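Local structure of cytoplasmic protein (Cryptococcus neoformans var. grubii serotype A, 7LPO) at residues Cys366-His371 with Asp385-Leu390; Gly302-Met307 with Ala377-Leu382; Gly275-Lys280 with Val398-Asp403. The protein is sterylglucosidase 1, a family 5 glycoside hydrolase that probably cleaves the beta-linked glucose from steryl glucosides. One frame throughout, in Å; residues are numbered along the deposited sequence.

How the contacts relate
All three contacts lie in the long excursion between strands 263-267 and 424-427 of the TIM barrel. Contact 1 is buried and mainly aromatic, contact 3 is partly buried and pairs an apolar patch with a water bridge, and contact 2, at the surface, rests on one hydrogen bond from an arginine. Contacts 1 and 3, with centres about 12 Å apart, are joined by probable backbone hydrogen bonds in which Gly278 N and Val398 N donate to Phe387 O and Ser388 O. Residues 302-307 of contact 2 pack Met303 against both Trp368 of contact 1 and Leu276 of contact 3, although the centres of contacts 2 and 3 are about 22 Å apart.

Contact 1. Residues Cys366-His371 with Asp385-Leu390; sequences CIWAHH and DYFSTL
His371 and Tyr386 mark the closest backbone approach of segments 366-371 and 385-390, yet their CA atoms are still 9.9 Å apart, so the contact is made by side chains, chiefly aromatic ones. The first segment is a single weakly bonded helical turn, with Cys366 as its N-cap; the second is a bend leading into a short strand at 389-390. Both lie in the chain that follows strand 263-267 of the TIM barrel. At the centre is a T-shaped (edge-to-face) pair. Phe387 turns its edge to the six-membered ring of Trp368, the ring centroids 5.1 Å apart and the planes 79° to each other. Two neighbouring atoms of the phenyl edge do the touching: Phe387 CZ lies 3.7 Å from Trp368 CE3, while Phe387 CE1 lies near CZ3 and CH2. The indole is reached because its CG stands opposite the carbonyl carbon, beside the backbone N (chi1 -57°), which swings the ring toward the other segment. Ile367 CG2 packs on the opposite face of the indole, toward its rim, and NE1 is hydrogen-bonded to Thr210 OG1 on helix 206-221, so the ring's rotation is fixed by both packing and a polar bond. Phe387 is steadied in turn by its neighbour: Tyr386 CD2 sits over the centre of one phenyl face, 3.5 Å above the plane. The tyrosine then extends toward the helical turn, where its OH is 3.8 Å from His371 CB and hydrogen-bonds to Tyr221 O, in the same helix 206-221. His371 turns its imidazole edge back to its own helical turn, where ND1 donates in the ring plane to Ile367 O at 2.8 Å, with an N-H...O angle of 171°.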
loop_
_atom_site.group_PDB
_atom_site.type_symbol
_atom_site.label_atom_id
_atom_site.label_comp_id
_atom_site.label_asym_id
_atom_site.label_seq_id
_atom_site.Cartn_x
_atom_site.Cartn_y
_atom_site.Cartn_z
ATOM N N CYS A 366 1.019 25.763 21.312
ATOM C CA CYS A 366 1.835 24.723 20.700
ATOM C C CYS A 366 2.330 23.737 21.746
ATOM O O CYS A 366 2.951 24.126 22.743
ATOM C CB CYS A 366 3.029 25.337 19.968
ATOM S SG CYS A 366 4.100 24.126 19.173
ATOM N N ILE A 367 2.072 22.448 21.502
ATOM C CA ILE A 367 2.492 21.416 22.440
ATOM C C ILE A 367 4.004 21.232 22.429
ATOM O O ILE A 367 4.578 20.794 23.435
ATOM C CB ILE A 367 1.747 20.102 22.129
ATOM C CG1 ILE A 367 1.859 19.124 23.302
ATOM C CG2 ILE A 367 2.263 19.455 20.847
ATOM C CD1 ILE A 367 1.240 19.659 24.607
ATOM N N TRP A 368 4.679 21.594 21.331
ATOM C CA TRP A 368 6.133 21.447 21.274
ATOM C C TRP A 368 6.832 22.588 21.992
ATOM O O TRP A 368 7.831 22.368 22.686
ATOM C CB TRP A 368 6.578 21.344 19.819
ATOM C CG TRP A 368 5.886 20.203 19.154
ATOM C CD1 TRP A 368 5.072 20.257 18.064
ATOM C CD2 TRP A 368 5.917 18.829 19.567
ATOM N NE1 TRP A 368 4.590 19.001 17.772
ATOM C CE2 TRP A 368 5.107 18.108 18.673
ATOM C CE3 TRP A 368 6.556 18.144 20.603
ATOM C CZ2 TRP A 368 4.930 16.734 18.776
ATOM C CZ3 TRP A 368 6.376 16.788 20.709
ATOM C CH2 TRP A 368 5.571 16.094 19.802
ATOM N N ALA A 369 6.296 23.804 21.868
ATOM C CA ALA A 369 6.740 24.893 22.729
ATOM C C ALA A 369 6.528 24.537 24.193
ATOM O O ALA A 369 7.370 24.838 25.047
ATOM C CB ALA A 369 5.987 26.179 22.382
ATOM N N HIS A 370 5.405 23.889 24.497
ATOM C CA HIS A 370 5.093 23.524 25.869
ATOM C C HIS A 370 6.072 22.506 26.426
ATOM O O HIS A 370 6.190 22.387 27.646
ATOM C CB HIS A 370 3.670 22.976 25.945
ATOM C CG HIS A 370 3.175 22.794 27.341
ATOM N ND1 HIS A 370 3.166 23.817 28.261
ATOM C CD2 HIS A 370 2.677 21.708 27.975
ATOM C CE1 HIS A 370 2.674 23.372 29.402
ATOM N NE2 HIS A 370 2.379 22.093 29.258
ATOM N N HIS A 371 6.762 21.766 25.564
ATOM C CA HIS A 371 7.823 20.864 25.979
ATOM C C HIS A 371 9.203 21.487 25.816
ATOM O O HIS A 371 10.207 20.784 25.944
ATOM C CB HIS A 371 7.723 19.550 25.196
ATOM C CG HIS A 371 6.630 18.656 25.685
ATOM N ND1 HIS A 371 5.327 18.766 25.247
ATOM C CD2 HIS A 371 6.631 17.678 26.624
ATOM C CE1 HIS A 371 4.577 17.877 25.877
ATOM N NE2 HIS A 371 5.346 17.199 26.711
ATOM N N ASP A 385 17.682 19.886 17.831
ATOM C CA ASP A 385 17.894 18.448 17.701
ATOM C C ASP A 385 17.023 17.631 18.652
ATOM O O ASP A 385 17.257 16.429 18.817
ATOM C CB ASP A 385 19.367 18.122 17.943
ATOM C CG ASP A 385 19.805 18.449 19.360
ATOM O OD1 ASP A 385 19.182 19.335 19.996
ATOM O OD2 ASP A 385 20.768 17.820 19.843
ATOM N N TYR A 386 16.018 18.251 19.261
ATOM C CA TYR A 386 15.157 17.616 20.255
ATOM C C TYR A 386 14.741 16.199 19.889
ATOM O O TYR A 386 14.761 15.306 20.746
ATOM C CB TYR A 386 13.911 18.482 20.447
ATOM C CG TYR A 386 12.925 18.001 21.478
ATOM C CD1 TYR A 386 13.222 18.073 22.837
ATOM C CD2 TYR A 386 11.680 17.508 21.105
ATOM C CE1 TYR A 386 12.313 17.647 23.796
ATOM C CE2 TYR A 386 10.761 17.086 22.067
ATOM C CZ TYR A 386 11.092 17.156 23.401
ATOM O OH TYR A 386 10.201 16.734 24.344
ATOM N N PHE A 387 14.356 15.987 18.631
ATOM C CA PHE A 387 13.788 14.714 18.207
ATOM C C PHE A 387 14.827 13.723 17.684
ATOM O O PHE A 387 14.467 12.588 17.358
ATOM C CB PHE A 387 12.734 14.951 17.127
ATOM C CG PHE A 387 11.555 15.769 17.583
ATOM C CD1 PHE A 387 10.498 15.180 18.262
ATOM C CD2 PHE A 387 11.488 17.126 17.311
ATOM C CE1 PHE A 387 9.387 15.940 18.665
ATOM C CE2 PHE A 387 10.389 17.886 17.708
ATOM C CZ PHE A 387 9.334 17.285 18.379
ATOM N N SER A 388 16.097 14.104 17.598
ATOM C CA SER A 388 17.122 13.204 17.079
ATOM C C SER A 388 17.724 12.294 18.143
ATOM O O SER A 388 18.427 11.337 17.795
ATOM C CB SER A 388 18.248 14.010 16.426
ATOM O OG SER A 388 18.941 14.777 17.397
ATOM N N THR A 389 17.472 12.572 19.416
ATOM C CA THR A 389 18.033 11.817 20.525
ATOM C C THR A 389 16.927 11.625 21.560
ATOM O O THR A 389 15.772 11.985 21.330
ATOM C CB THR A 389 19.246 12.549 21.126
ATOM O OG1 THR A 389 18.860 13.869 21.544
ATOM C CG2 THR A 389 20.387 12.666 20.105
ATOM N N LEU A 390 17.276 11.077 22.712
ATOM C CA LEU A 390 16.338 10.994 23.834
ATOM C C LEU A 390 16.467 12.241 24.705
ATOM O O LEU A 390 17.580 12.574 25.127
ATOM C CB LEU A 390 16.610 9.750 24.669
ATOM C CG LEU A 390 16.633 8.453 23.853
ATOM C CD1 LEU A 390 17.253 7.322 24.639
ATOM C CD2 LEU A 390 15.210 8.084 23.406
#

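Contact 2. Residues Gly302-Met307 with Ala377-Leu382; sequences GMRLGM and ATSTLL
Arg304, near the end of helix 299-306, reaches across to Ser379 through its guanidinium group, while the nearest CA atoms, those same two residues', are 7.3 Å apart. The arginine leaves the helix with CG alongside its own amide N (chi1 -69°), and from CG to NE the chain runs out extended, which carries the flat end clear of the helix. There NH2 donates to Ser379 O at 2.9 Å with an N-H...O angle of 164°. The acceptor lies at the guanidinium edge, close to its plane, and is approached nearly head-on down its C=O bond. Farther back along the arginine, NE is 3.7 Å from Ser379 CB, the side-chain atom that does the touching; the serine OG lies beside its own backbone N, anti to the carbonyl carbon (chi1 -55°). Ser379 has a positive phi, the left-handed helical conformation, just before the chain enters strand 380-381. Trp374, on the partner strand, also packs against Arg304. Both contact residues touch a crystal neighbour, so the side-chain pose may partly reflect the lattice. What results is a helix residue fastened by a side-chain-to-main-chain hydrogen bond to the turn of a small antiparallel beta-hairpin, formed by strands 374-375 and 380-381.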
loop_
_atom_site.group_PDB
_atom_site.type_symbol
_atom_site.label_atom_id
_atom_site.label_comp_id
_atom_site.label_asym_id
_atom_site.label_seq_id
_atom_site.Cartn_x
_atom_site.Cartn_y
_atom_site.Cartn_z
ATOM N N GLY A 302 6.438 25.575 10.421
ATOM C CA GLY A 302 5.096 25.033 10.562
ATOM C C GLY A 302 4.528 25.234 11.954
ATOM O O GLY A 302 3.328 25.477 12.113
ATOM N N MET A 303 5.382 25.129 12.978
ATOM C CA MET A 303 4.962 25.411 14.345
ATOM C C MET A 303 4.563 26.875 14.509
ATOM O O MET A 303 3.553 27.180 15.151
ATOM C CB MET A 303 6.086 25.051 15.316
ATOM C CG MET A 303 6.362 23.550 15.433
ATOM S SD MET A 303 7.869 23.180 16.366
ATOM C CE MET A 303 7.991 21.407 16.117
ATOM N N ARG A 304 5.351 27.798 13.952
ATOM C CA ARG A 304 4.961 29.204 13.993
ATOM C C ARG A 304 3.636 29.418 13.282
ATOM O O ARG A 304 2.780 30.175 13.757
ATOM C CB ARG A 304 6.033 30.081 13.355
ATOM C CG ARG A 304 7.332 30.161 14.139
ATOM C CD ARG A 304 8.431 30.672 13.236
ATOM N NE ARG A 304 9.738 30.688 13.886
ATOM C CZ ARG A 304 10.893 30.662 13.230
ATOM N NH1 ARG A 304 10.899 30.607 11.903
ATOM N NH2 ARG A 304 12.038 30.685 13.905
ATOM N N LEU A 305 3.456 28.768 12.132
ATOM C CA LEU A 305 2.177 28.843 11.437
ATOM C C LEU A 305 1.053 28.287 12.302
ATOM O O LEU A 305 -0.055 28.828 12.325
ATOM C CB LEU A 305 2.265 28.077 10.112
ATOM C CG LEU A 305 3.080 28.730 8.992
ATOM C CD1 LEU A 305 3.273 27.747 7.823
ATOM C CD2 LEU A 305 2.415 29.988 8.499
ATOM N N GLY A 306 1.312 27.180 12.997
ATOM C CA GLY A 306 0.304 26.595 13.859
ATOM C C GLY A 306 -0.065 27.462 15.045
ATOM O O GLY A 306 -1.079 27.196 15.698
ATOM N N MET A 307 0.754 28.466 15.358
ATOM C CA MET A 307 0.419 29.490 16.336
ATOM C C MET A 307 -0.131 30.750 15.670
ATOM O O MET A 307 -0.233 31.794 16.320
ATOM C CB MET A 307 1.645 29.828 17.188
ATOM C CG MET A 307 1.964 28.797 18.264
ATOM S SD MET A 307 0.598 28.502 19.435
ATOM C CE MET A 307 0.394 30.140 20.129
ATOM N N ALA A 377 7.292 33.581 22.371
ATOM C CA ALA A 377 7.405 35.037 22.434
ATOM C C ALA A 377 8.453 35.554 21.455
ATOM O O ALA A 377 8.246 36.578 20.791
ATOM C CB ALA A 377 7.738 35.483 23.861
ATOM N N THR A 378 9.578 34.853 21.341
ATOM C CA THR A 378 10.678 35.267 20.484
ATOM C C THR A 378 10.816 34.438 19.213
ATOM O O THR A 378 11.625 34.797 18.351
ATOM C CB THR A 378 12.000 35.189 21.258
ATOM O OG1 THR A 378 12.252 33.825 21.626
ATOM C CG2 THR A 378 11.943 36.036 22.506
ATOM N N SER A 379 10.059 33.350 19.070
ATOM C CA SER A 379 10.143 32.443 17.922
ATOM C C SER A 379 11.504 31.763 17.828
ATOM O O SER A 379 11.916 31.323 16.745
ATOM C CB SER A 379 9.829 33.170 16.610
ATOM O OG SER A 379 8.571 33.820 16.682
ATOM N N THR A 380 12.209 31.654 18.947
ATOM C CA THR A 380 13.543 31.080 18.961
ATOM C C THR A 380 13.454 29.567 19.092
ATOM O O THR A 380 12.764 29.050 19.978
ATOM C CB THR A 380 14.371 31.664 20.106
ATOM O OG1 THR A 380 14.433 33.088 19.969
ATOM C CG2 THR A 380 15.778 31.100 20.085
ATOM N N LEU A 381 14.129 28.863 18.185
ATOM C CA LEU A 381 14.288 27.419 18.280
ATOM C C LEU A 381 15.259 27.124 19.410
ATOM O O LEU A 381 16.435 27.490 19.334
ATOM C CB LEU A 381 14.806 26.863 16.959
ATOM C CG LEU A 381 14.849 25.352 16.778
ATOM C CD1 LEU A 381 13.496 24.726 17.015
ATOM C CD2 LEU A 381 15.377 25.046 15.363
ATOM N N LEU A 382 14.769 26.488 20.470
ATOM C CA LEU A 382 15.591 26.248 21.649
ATOM C C LEU A 382 16.300 24.900 21.618
ATOM O O LEU A 382 17.399 24.775 22.174
ATOM C CB LEU A 382 14.735 26.324 22.912
ATOM C CG LEU A 382 14.113 27.670 23.266
ATOM C CD1 LEU A 382 13.271 27.513 24.523
ATOM C CD2 LEU A 382 15.164 28.746 23.472
#

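Contact 3. Residues Gly275-Lys280 with Val398-Asp403; sequences GLIGCK and VDFVDD
Ile277 and Gly278, the two central residues of a type II beta turn from Leu276 to Cys279, face Phe400, the first residue of helix 400-419, and Val398, just ahead of its N-cap, with CA atoms 6.3 and 6.2 Å apart respectively. The glycine has the positive phi that this turn position favours, and Gly278 N lies 4.1 Å from Val398 CG2. Ile277 meets Phe400 at the ring's edge: Ile277 CD1 is 3.8 Å from Phe400 CD1, and CG2 rests against the same ring atom and CB. The two side chains cross at about a right angle. Phe400 offers this edge with CG opposite its backbone N (chi1 169°), and its ring also meets Phe216 of helix 206-221 edge-to-face. Lys280 curls back so that NZ donates to Gly278 O at 2.9 Å and to a water that in turn donates to Val398 O at 2.8 Å. Asp399 is the N-cap: its OD1 accepts weak bonds from Val401 N and Asp402 N, while its own N donates to Asp403 OD2. With no direct hydrogen bond between the segments, the apolar Ile277-Phe400 contact sets the fit, while lysine and water satisfy the Gly278 and Val398 carbonyls.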
loop_
_atom_site.group_PDB
_atom_site.type_symbol
_atom_site.label_atom_id
_atom_site.label_comp_id
_atom_site.label_asym_id
_atom_site.label_seq_id
_atom_site.Cartn_x
_atom_site.Cartn_y
_atom_site.Cartn_z
ATOM N N GLY A 275 6.541 11.164 11.650
ATOM C CA GLY A 275 6.438 12.437 12.339
ATOM C C GLY A 275 7.744 13.196 12.334
ATOM O O GLY A 275 8.437 13.293 11.318
ATOM N N LEU A 276 8.097 13.747 13.487
ATOM C CA LEU A 276 9.350 14.465 13.643
ATOM C C LEU A 276 10.469 13.587 14.182
ATOM O O LEU A 276 11.574 14.089 14.409
ATOM C CB LEU A 276 9.135 15.660 14.562
ATOM C CG LEU A 276 8.268 16.753 13.935
ATOM C CD1 LEU A 276 7.886 17.785 14.966
ATOM C CD2 LEU A 276 9.002 17.394 12.762
ATOM N N ILE A 277 10.212 12.294 14.379
ATOM C CA ILE A 277 11.182 11.419 15.022
ATOM C C ILE A 277 12.412 11.287 14.138
ATOM O O ILE A 277 12.313 10.934 12.956
ATOM C CB ILE A 277 10.570 10.040 15.293
ATOM C CG1 ILE A 277 9.406 10.126 16.273
ATOM C CG2 ILE A 277 11.627 9.108 15.826
ATOM C CD1 ILE A 277 8.491 8.913 16.203
ATOM N N GLY A 278 13.579 11.544 14.715
ATOM C CA GLY A 278 14.811 11.506 13.965
ATOM C C GLY A 278 15.164 12.791 13.263
ATOM O O GLY A 278 16.205 12.844 12.602
ATOM N N CYS A 279 14.339 13.830 13.376
ATOM C CA CYS A 279 14.688 15.100 12.758
ATOM C C CYS A 279 15.999 15.594 13.347
ATOM O O CYS A 279 16.144 15.683 14.568
ATOM C CB CYS A 279 13.592 16.140 12.977
ATOM S SG CYS A 279 13.965 17.711 12.130
ATOM N N LYS A 280 16.960 15.897 12.476
ATOM C CA LYS A 280 18.270 16.341 12.939
ATOM C C LYS A 280 18.279 17.823 13.283
ATOM O O LYS A 280 19.028 18.246 14.168
ATOM C CB LYS A 280 19.330 16.046 11.872
ATOM C CG LYS A 280 19.428 14.578 11.485
ATOM C CD LYS A 280 19.979 13.741 12.628
ATOM C CE LYS A 280 19.950 12.247 12.297
ATOM N NZ LYS A 280 18.810 11.538 12.970
ATOM N N VAL A 398 18.501 8.356 17.999
ATOM C CA VAL A 398 17.381 7.426 17.882
ATOM C C VAL A 398 17.259 6.904 16.454
ATOM O O VAL A 398 17.671 7.538 15.481
ATOM C CB VAL A 398 16.043 8.064 18.327
ATOM C CG1 VAL A 398 16.076 8.448 19.806
ATOM C CG2 VAL A 398 15.718 9.266 17.444
ATOM N N ASP A 399 16.643 5.731 16.338
ATOM C CA ASP A 399 16.328 5.083 15.069
ATOM C C ASP A 399 14.828 4.823 15.066
ATOM O O ASP A 399 14.338 4.007 15.852
ATOM C CB ASP A 399 17.110 3.779 14.918
ATOM C CG ASP A 399 16.893 3.112 13.574
ATOM O OD1 ASP A 399 15.775 3.207 13.022
ATOM O OD2 ASP A 399 17.851 2.483 13.068
ATOM N N PHE A 400 14.098 5.508 14.183
ATOM C CA PHE A 400 12.645 5.375 14.182
ATOM C C PHE A 400 12.223 3.919 14.038
ATOM O O PHE A 400 11.338 3.446 14.761
ATOM C CB PHE A 400 12.032 6.211 13.057
ATOM C CG PHE A 400 10.576 5.922 12.817
ATOM C CD1 PHE A 400 9.631 6.289 13.743
ATOM C CD2 PHE A 400 10.163 5.264 11.677
ATOM C CE1 PHE A 400 8.291 6.025 13.538
ATOM C CE2 PHE A 400 8.833 4.987 11.468
ATOM C CZ PHE A 400 7.893 5.369 12.411
ATOM N N VAL A 401 12.857 3.189 13.118
ATOM C CA VAL A 401 12.394 1.843 12.796
ATOM C C VAL A 401 12.705 0.877 13.929
ATOM O O VAL A 401 11.863 0.044 14.289
ATOM C CB VAL A 401 13.011 1.358 11.471
ATOM C CG1 VAL A 401 12.694 -0.109 11.253
ATOM C CG2 VAL A 401 12.502 2.184 10.317
ATOM N N ASP A 402 13.906 0.962 14.509
ATOM C CA ASP A 402 14.282 -0.008 15.535
ATOM C C ASP A 402 13.708 0.340 16.903
ATOM O O ASP A 402 13.394 -0.561 17.687
ATOM C CB ASP A 402 15.806 -0.123 15.670
ATOM C CG ASP A 402 16.510 -0.337 14.349
ATOM O OD1 ASP A 402 15.906 -0.921 13.418
ATOM O OD2 ASP A 402 17.686 0.081 14.245
ATOM N N ASP A 403 13.590 1.624 17.225
ATOM C CA ASP A 403 13.244 2.022 18.581
ATOM C C ASP A 403 11.754 2.243 18.795
ATOM O O ASP A 403 11.286 2.115 19.931
ATOM C CB ASP A 403 13.978 3.306 18.962
ATOM C CG ASP A 403 15.481 3.163 18.874
ATOM O OD1 ASP A 403 15.972 2.018 19.002
ATOM O OD2 ASP A 403 16.165 4.194 18.666
HETATM O O HOH W 1 18.435 10.177 15.092
#